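Local structure of amine oxidase (Emericella nidulans, 3PGB) at residues V67-L71 and I107-P112; T252-L256 and K303-D307; Y419-S423 and C446-F450. The protein probably catalyses the oxidation of primary amines, using a copper ion and a topaquinone cofactor formed from one of its own tyrosines. All blocks are in the same frame, centred on the assembly; numbering follows the deposited sequence.

Interaction 1: V67-L71 and I107-P112; sequences VWYGL and IELHRP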
# COMPACT_ATOMS: atom_id res chain seq x y z
N VAL A 67 -21.84 22.39 12.63
CA VAL A 67 -22.92 21.85 13.43
C VAL A 67 -22.59 20.49 14.07
O VAL A 67 -23.43 19.93 14.79
CB VAL A 67 -24.21 21.71 12.58
CG1 VAL A 67 -24.59 23.05 11.97
CG2 VAL A 67 -24.04 20.66 11.49
N TRP A 68 -21.39 19.96 13.82
CA TRP A 68 -20.98 18.64 14.30
C TRP A 68 -19.84 18.61 15.33
O TRP A 68 -19.73 17.66 16.10
CB TRP A 68 -20.53 17.76 13.13
CG TRP A 68 -21.45 17.72 11.96
CD1 TRP A 68 -22.52 16.90 11.78
CD2 TRP A 68 -21.34 18.50 10.77
NE1 TRP A 68 -23.10 17.14 10.56
CE2 TRP A 68 -22.39 18.11 9.92
CE3 TRP A 68 -20.45 19.50 10.34
CZ2 TRP A 68 -22.58 18.69 8.66
CZ3 TRP A 68 -20.64 20.07 9.09
CH2 TRP A 68 -21.70 19.66 8.27
N TYR A 69 -18.97 19.62 15.33
CA TYR A 69 -17.68 19.52 16.02
C TYR A 69 -17.78 19.11 17.49
O TYR A 69 -17.13 18.16 17.92
CB TYR A 69 -16.86 20.82 15.91
CG TYR A 69 -15.53 20.74 16.62
CD1 TYR A 69 -14.45 20.08 16.05
CD2 TYR A 69 -15.35 21.30 17.88
CE1 TYR A 69 -13.24 19.99 16.69
CE2 TYR A 69 -14.13 21.22 18.54
CZ TYR A 69 -13.08 20.56 17.94
OH TYR A 69 -11.86 20.47 18.57
N GLY A 70 -18.59 19.83 18.25
CA GLY A 70 -18.72 19.58 19.68
C GLY A 70 -19.25 20.76 20.45
O GLY A 70 -19.54 21.81 19.87
N LEU A 71 -19.38 20.58 21.76
CA LEU A 71 -19.87 21.63 22.64
C LEU A 71 -18.78 22.66 22.88
O LEU A 71 -17.61 22.32 22.97
CB LEU A 71 -20.33 21.04 23.98
CG LEU A 71 -21.50 20.06 23.94
CD1 LEU A 71 -21.65 19.34 25.27
CD2 LEU A 71 -22.79 20.76 23.55
N ILE A 107 -20.61 14.29 28.70
CA ILE A 107 -21.43 15.38 28.19
C ILE A 107 -20.81 15.81 26.88
O ILE A 107 -19.64 16.22 26.85
CB ILE A 107 -21.47 16.58 29.15
CG1 ILE A 107 -21.93 16.15 30.55
CG2 ILE A 107 -22.40 17.63 28.62
CD1 ILE A 107 -21.93 17.28 31.56
N GLU A 108 -21.57 15.71 25.80
CA GLU A 108 -21.08 16.06 24.47
C GLU A 108 -22.21 16.60 23.61
O GLU A 108 -23.37 16.51 23.98
CB GLU A 108 -20.47 14.83 23.79
CG GLU A 108 -21.47 13.71 23.50
CD GLU A 108 -20.90 12.61 22.63
OE1 GLU A 108 -19.66 12.53 22.49
OE2 GLU A 108 -21.71 11.81 22.10
N LEU A 109 -21.85 17.14 22.45
CA LEU A 109 -22.83 17.60 21.49
C LEU A 109 -23.52 16.39 20.90
O LEU A 109 -22.86 15.45 20.45
CB LEU A 109 -22.18 18.41 20.36
CG LEU A 109 -23.13 18.91 19.26
CD1 LEU A 109 -24.05 19.99 19.79
CD2 LEU A 109 -22.35 19.42 18.04
N HIS A 110 -24.84 16.40 20.91
CA HIS A 110 -25.59 15.44 20.13
C HIS A 110 -25.49 15.92 18.70
O HIS A 110 -25.89 17.04 18.40
CB HIS A 110 -27.04 15.38 20.58
CG HIS A 110 -27.89 14.50 19.72
ND1 HIS A 110 -27.89 13.12 19.83
CD2 HIS A 110 -28.76 14.79 18.73
CE1 HIS A 110 -28.73 12.61 18.95
NE2 HIS A 110 -29.27 13.60 18.27
N ARG A 111 -24.95 15.09 17.81
CA ARG A 111 -24.83 15.47 16.40
C ARG A 111 -26.20 15.51 15.75
O ARG A 111 -27.01 14.61 15.95
CB ARG A 111 -23.92 14.51 15.64
CG ARG A 111 -22.46 14.86 15.78
CD ARG A 111 -21.57 13.74 15.30
NE ARG A 111 -20.18 13.95 15.72
CZ ARG A 111 -19.21 13.04 15.61
NH1 ARG A 111 -19.45 11.85 15.08
NH2 ARG A 111 -17.99 13.34 16.03
N PRO A 112 -26.47 16.58 14.99
CA PRO A 112 -27.78 16.71 14.39
C PRO A 112 -28.01 15.68 13.29
O PRO A 112 -27.06 15.21 12.67
CB PRO A 112 -27.77 18.13 13.81
CG PRO A 112 -26.36 18.44 13.59
CD PRO A 112 -25.59 17.71 14.64
O HOH W 1 -25.01 14.43 11.00
O HOH W 2 -18.86 17.63 22.73
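Leu71 and Leu109 cover the largest areas in the contact between the loop 67-71 and residues 107-112. The isobutyl group of Leu71 lies over the Glu108-Leu109 peptide, with CD1 3.3 Å from Glu108 C, and the same methyl meets Ile107 CG2 at 3.8 Å. Leu109 extends its side chain away from its amide nitrogen (chi1 178°) and back along the loop: its CB sits 3.7 Å from Gly70 CA and its CD2 3.5 Å from Val67 O. Gly70, at phi 159° and psi -180°, has a backbone in which a beta carbon would collide with the preceding carbonyl oxygen. Val67 CG2 meets Pro112 CG at 3.8 Å and covers the centre of one face of the Trp68 indole, whereas Arg111 CG lies at the edge of that ring. Strand 102-110 pairs with strand 131-138 in a small antiparallel sheet, and helix 73-84 packs on Ile107 and Leu71, consistent with the alpha+beta N-terminal domains of copper amine oxidases. Polar links between the segments run through water. One water accepts from both Leu71 N (3.1 Å) and Leu109 N (3.0 Å). Another donates to Pro112 O and is held weakly by Trp68 NE1, whose main partner is the Tyr378 hydroxyl.

Interaction 2: T252-L256 and K303-D307; sequences TLLPL and KPNVD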
# COMPACT_ATOMS: atom_id res chain seq x y z
N THR A 252 2.38 -5.15 29.48
CA THR A 252 1.69 -6.05 28.55
C THR A 252 2.64 -7.06 27.88
O THR A 252 2.18 -7.98 27.22
CB THR A 252 0.87 -5.29 27.48
OG1 THR A 252 1.74 -4.67 26.52
CG2 THR A 252 -0.03 -4.24 28.11
N LEU A 253 3.96 -6.88 28.04
CA LEU A 253 4.96 -7.89 27.65
C LEU A 253 5.38 -8.83 28.79
O LEU A 253 6.31 -9.60 28.61
CB LEU A 253 6.22 -7.21 27.11
CG LEU A 253 6.08 -6.34 25.87
CD1 LEU A 253 7.45 -5.85 25.43
CD2 LEU A 253 5.37 -7.09 24.74
N LEU A 254 4.71 -8.78 29.94
CA LEU A 254 5.15 -9.50 31.13
C LEU A 254 4.10 -10.43 31.77
O LEU A 254 3.92 -10.42 32.98
CB LEU A 254 5.64 -8.49 32.18
CG LEU A 254 6.67 -7.46 31.71
CD1 LEU A 254 6.98 -6.47 32.82
CD2 LEU A 254 7.95 -8.15 31.21
N PRO A 255 3.42 -11.26 30.96
CA PRO A 255 2.47 -12.23 31.54
C PRO A 255 3.19 -13.28 32.38
O PRO A 255 4.36 -13.57 32.14
CB PRO A 255 1.83 -12.87 30.31
CG PRO A 255 2.84 -12.73 29.23
CD PRO A 255 3.55 -11.44 29.50
N LEU A 256 2.49 -13.86 33.36
CA LEU A 256 3.12 -14.83 34.29
C LEU A 256 2.52 -16.24 34.25
O LEU A 256 3.18 -17.20 34.66
CB LEU A 256 3.11 -14.29 35.72
CG LEU A 256 3.94 -13.03 35.97
CD1 LEU A 256 3.95 -12.72 37.47
CD2 LEU A 256 5.36 -13.17 35.44
N LYS A 303 9.13 -20.32 34.35
CA LYS A 303 9.81 -19.05 34.63
C LYS A 303 8.96 -17.81 34.29
O LYS A 303 8.15 -17.84 33.37
CB LYS A 303 11.13 -18.98 33.85
CG LYS A 303 12.17 -20.05 34.21
CD LYS A 303 13.30 -20.05 33.15
CE LYS A 303 14.21 -21.29 33.23
NZ LYS A 303 15.31 -21.13 34.24
N PRO A 304 9.17 -16.71 35.03
CA PRO A 304 8.50 -15.45 34.72
C PRO A 304 9.12 -14.72 33.53
O PRO A 304 10.25 -15.00 33.13
CB PRO A 304 8.75 -14.62 35.97
CG PRO A 304 10.05 -15.09 36.46
CD PRO A 304 10.08 -16.56 36.18
N ASN A 305 8.36 -13.78 32.99
CA ASN A 305 8.91 -12.75 32.13
C ASN A 305 9.24 -11.56 33.02
O ASN A 305 8.36 -11.03 33.67
CB ASN A 305 7.90 -12.34 31.06
CG ASN A 305 7.60 -13.46 30.08
OD1 ASN A 305 8.43 -13.82 29.25
ND2 ASN A 305 6.39 -14.01 30.16
N VAL A 306 10.51 -11.16 33.05
CA VAL A 306 10.92 -10.00 33.84
C VAL A 306 11.37 -8.86 32.92
O VAL A 306 11.99 -9.09 31.88
CB VAL A 306 12.02 -10.34 34.85
CG1 VAL A 306 11.66 -11.61 35.61
CG2 VAL A 306 13.37 -10.50 34.17
N ASP A 307 11.04 -7.64 33.32
CA ASP A 307 11.33 -6.45 32.52
C ASP A 307 12.83 -6.25 32.36
O ASP A 307 13.63 -6.60 33.23
CB ASP A 307 10.70 -5.20 33.15
CG ASP A 307 10.50 -4.07 32.14
OD1 ASP A 307 10.24 -4.37 30.95
OD2 ASP A 307 10.58 -2.88 32.52
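A chi1 of -66° carries the Asn305 side chain across to Pro255, and a chi2 of -71° turns its amide so that ND2 faces the carbonyl oxygen. ND2 donates to Pro255 O over 2.9 Å in a nearly straight bond (165° at the hydrogen). The acceptor lies almost in the plane of the Asn305 amide, while the donor is tilted from the carbonyl plane of Pro255. ND2 also bonds to Ser526 O, so two backbone carbonyls grip this nitrogen and fix the rotation of the amide. The Pro255 ring flanks the same nitrogen, its CG 3.9 Å from ND2.

The leucines that flank Pro255 in sequence add the apolar contacts. The two methyls of Leu254 divide the work: CD1 touches Asp307 CB at 3.9 Å, whereas CD2 lies 3.8 Å from Asp307 N. Leu256 places CD2 3.7 Å from Pro304 CB. The Asp307 carboxylate is engaged elsewhere, by Ser250, His312 and the backbone N of Asp245.

Both segments fall in the DUF1965 region, consistent with an N2- or N3-type domain of copper amine oxidases. The contact holds a loop that follows helix 287-294 against the start of strand 255-263, the middle strand of a five-stranded antiparallel sheet. Asn242 of the adjacent strand 235-242 donates to Asn305 O, Trp207 of helix 200-207 packs on both Leu256 and Pro304, and Leu527 of strand 527-528 touches Pro255 and Asn305.

Interaction 3: Y419-S423 and C446-F450; sequences YDCPS and CLFEF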
# COMPACT_ATOMS: atom_id res chain seq x y z
N TYR A 419 8.19 14.58 14.31
CA TYR A 419 8.28 13.13 14.34
C TYR A 419 6.96 12.48 13.94
O TYR A 419 6.91 11.73 12.96
CB TYR A 419 8.75 12.65 15.72
CG TYR A 419 10.22 12.91 15.95
CD1 TYR A 419 10.69 14.19 16.18
CD2 TYR A 419 11.15 11.87 15.90
CE1 TYR A 419 12.05 14.44 16.37
CE2 TYR A 419 12.51 12.11 16.09
CZ TYR A 419 12.95 13.40 16.33
OH TYR A 419 14.28 13.67 16.52
N ASP A 420 5.89 12.77 14.67
CA ASP A 420 4.56 12.28 14.33
C ASP A 420 4.05 12.92 13.03
O ASP A 420 3.36 12.26 12.26
CB ASP A 420 3.57 12.57 15.46
CG ASP A 420 3.74 11.62 16.64
OD1 ASP A 420 3.84 10.40 16.40
OD2 ASP A 420 3.76 12.09 17.79
N CYS A 421 4.38 14.19 12.82
CA CYS A 421 4.10 14.89 11.57
C CYS A 421 5.32 15.75 11.22
O CYS A 421 6.19 15.95 12.06
CB CYS A 421 2.86 15.78 11.68
SG CYS A 421 1.49 15.13 12.69
N PRO A 422 5.40 16.25 9.98
CA PRO A 422 6.45 17.21 9.65
C PRO A 422 6.44 18.46 10.54
O PRO A 422 5.39 18.84 11.07
CB PRO A 422 6.14 17.58 8.20
CG PRO A 422 5.47 16.38 7.64
CD PRO A 422 4.65 15.83 8.78
N SER A 423 7.61 19.07 10.69
CA SER A 423 7.80 20.22 11.57
C SER A 423 6.98 21.46 11.19
O SER A 423 6.59 22.24 12.06
CB SER A 423 9.30 20.58 11.59
OG SER A 423 9.84 20.57 10.28
N CYS A 446 -2.86 17.24 13.36
CA CYS A 446 -1.93 17.96 12.49
C CYS A 446 -2.43 17.98 11.05
O CYS A 446 -3.18 17.10 10.61
CB CYS A 446 -0.51 17.40 12.60
SG CYS A 446 -0.22 15.83 11.81
N LEU A 447 -2.03 19.03 10.34
CA LEU A 447 -2.41 19.25 8.96
C LEU A 447 -1.14 19.59 8.22
O LEU A 447 -0.36 20.41 8.69
CB LEU A 447 -3.39 20.43 8.86
CG LEU A 447 -4.78 20.28 9.48
CD1 LEU A 447 -5.52 21.60 9.46
CD2 LEU A 447 -5.58 19.21 8.73
N PHE A 448 -0.92 18.98 7.06
CA PHE A 448 0.25 19.30 6.28
C PHE A 448 0.20 18.82 4.84
O PHE A 448 -0.39 17.78 4.53
CB PHE A 448 1.51 18.72 6.94
CG PHE A 448 1.49 17.23 7.10
CD1 PHE A 448 0.88 16.65 8.20
CD2 PHE A 448 2.08 16.41 6.15
CE1 PHE A 448 0.86 15.27 8.36
CE2 PHE A 448 2.06 15.03 6.30
CZ PHE A 448 1.45 14.46 7.41
N GLU A 449 0.83 19.59 3.97
CA GLU A 449 1.17 19.13 2.64
C GLU A 449 2.43 18.25 2.70
O GLU A 449 3.26 18.40 3.59
CB GLU A 449 1.42 20.30 1.70
CG GLU A 449 0.17 20.97 1.19
CD GLU A 449 0.45 21.81 -0.03
OE1 GLU A 449 1.43 22.58 0.02
OE2 GLU A 449 -0.28 21.70 -1.03
N PHE A 450 2.56 17.35 1.74
CA PHE A 450 3.72 16.48 1.67
C PHE A 450 4.00 16.14 0.22
O PHE A 450 3.12 15.68 -0.49
CB PHE A 450 3.48 15.20 2.49
CG PHE A 450 4.73 14.41 2.76
CD1 PHE A 450 5.47 14.64 3.91
CD2 PHE A 450 5.16 13.44 1.87
CE1 PHE A 450 6.63 13.91 4.16
CE2 PHE A 450 6.31 12.71 2.11
CZ PHE A 450 7.05 12.94 3.26
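On the strand that the Cys421-Cys446 disulfide ties to the loop 419-423, Glu449 OE2 is gripped twice, by a salt bridge from Arg337 and a hydrogen bond from Trp349 NE1. That strand, 437-451, runs between strands 426-434 and 464-479 in the beta-sandwich enzyme domain of the copper amine oxidases, and the loop leads into the first of these neighbours. Cys446, Phe448 and Phe450 point toward the loop; chi1 of Cys446, 74°, then sets SG where it can meet Cys421 SG. The two SG atoms are bonded at 2.0 Å with a disulfide torsion of -90°, close to the relaxed value. Cys421 CB comes within 3.9 Å of Phe448 CE1, while its sulfur stands oblique to that ring. The loop also faces the second subunit: Asp420 forms a salt bridge with Arg458 of that subunit, and Tyr419 a cation-pi contact with its Lys469. Pro422 bridges the two phenylalanines, its CG at the edge of the Phe450 ring, 4.1 Å from CD1, and its CD in a CH-pi contact over the face of Phe448, 3.5 Å from the ring centroid and 5° off the normal.

The three contacts follow one another along the chain, each closing before the next opens, and none touches another. Interactions 1 and 2 lie on opposite sides of the chain's centre, their centres about 43 Å apart; interaction 3 is about 27 Å from the first and 37 Å from the second, between centres. Each of the first two belongs to its own small antiparallel sheet, one containing strand 102-110 and the other strand 255-263, whereas interaction 3 lies in the large beta-rich enzyme domain. Interaction 1 also packs on strands 352-359 and 363-371, and interaction 2 on strand 527-528, so both smaller sheets are joined to the enzyme domain. Of the three, only interaction 3 touches the second subunit.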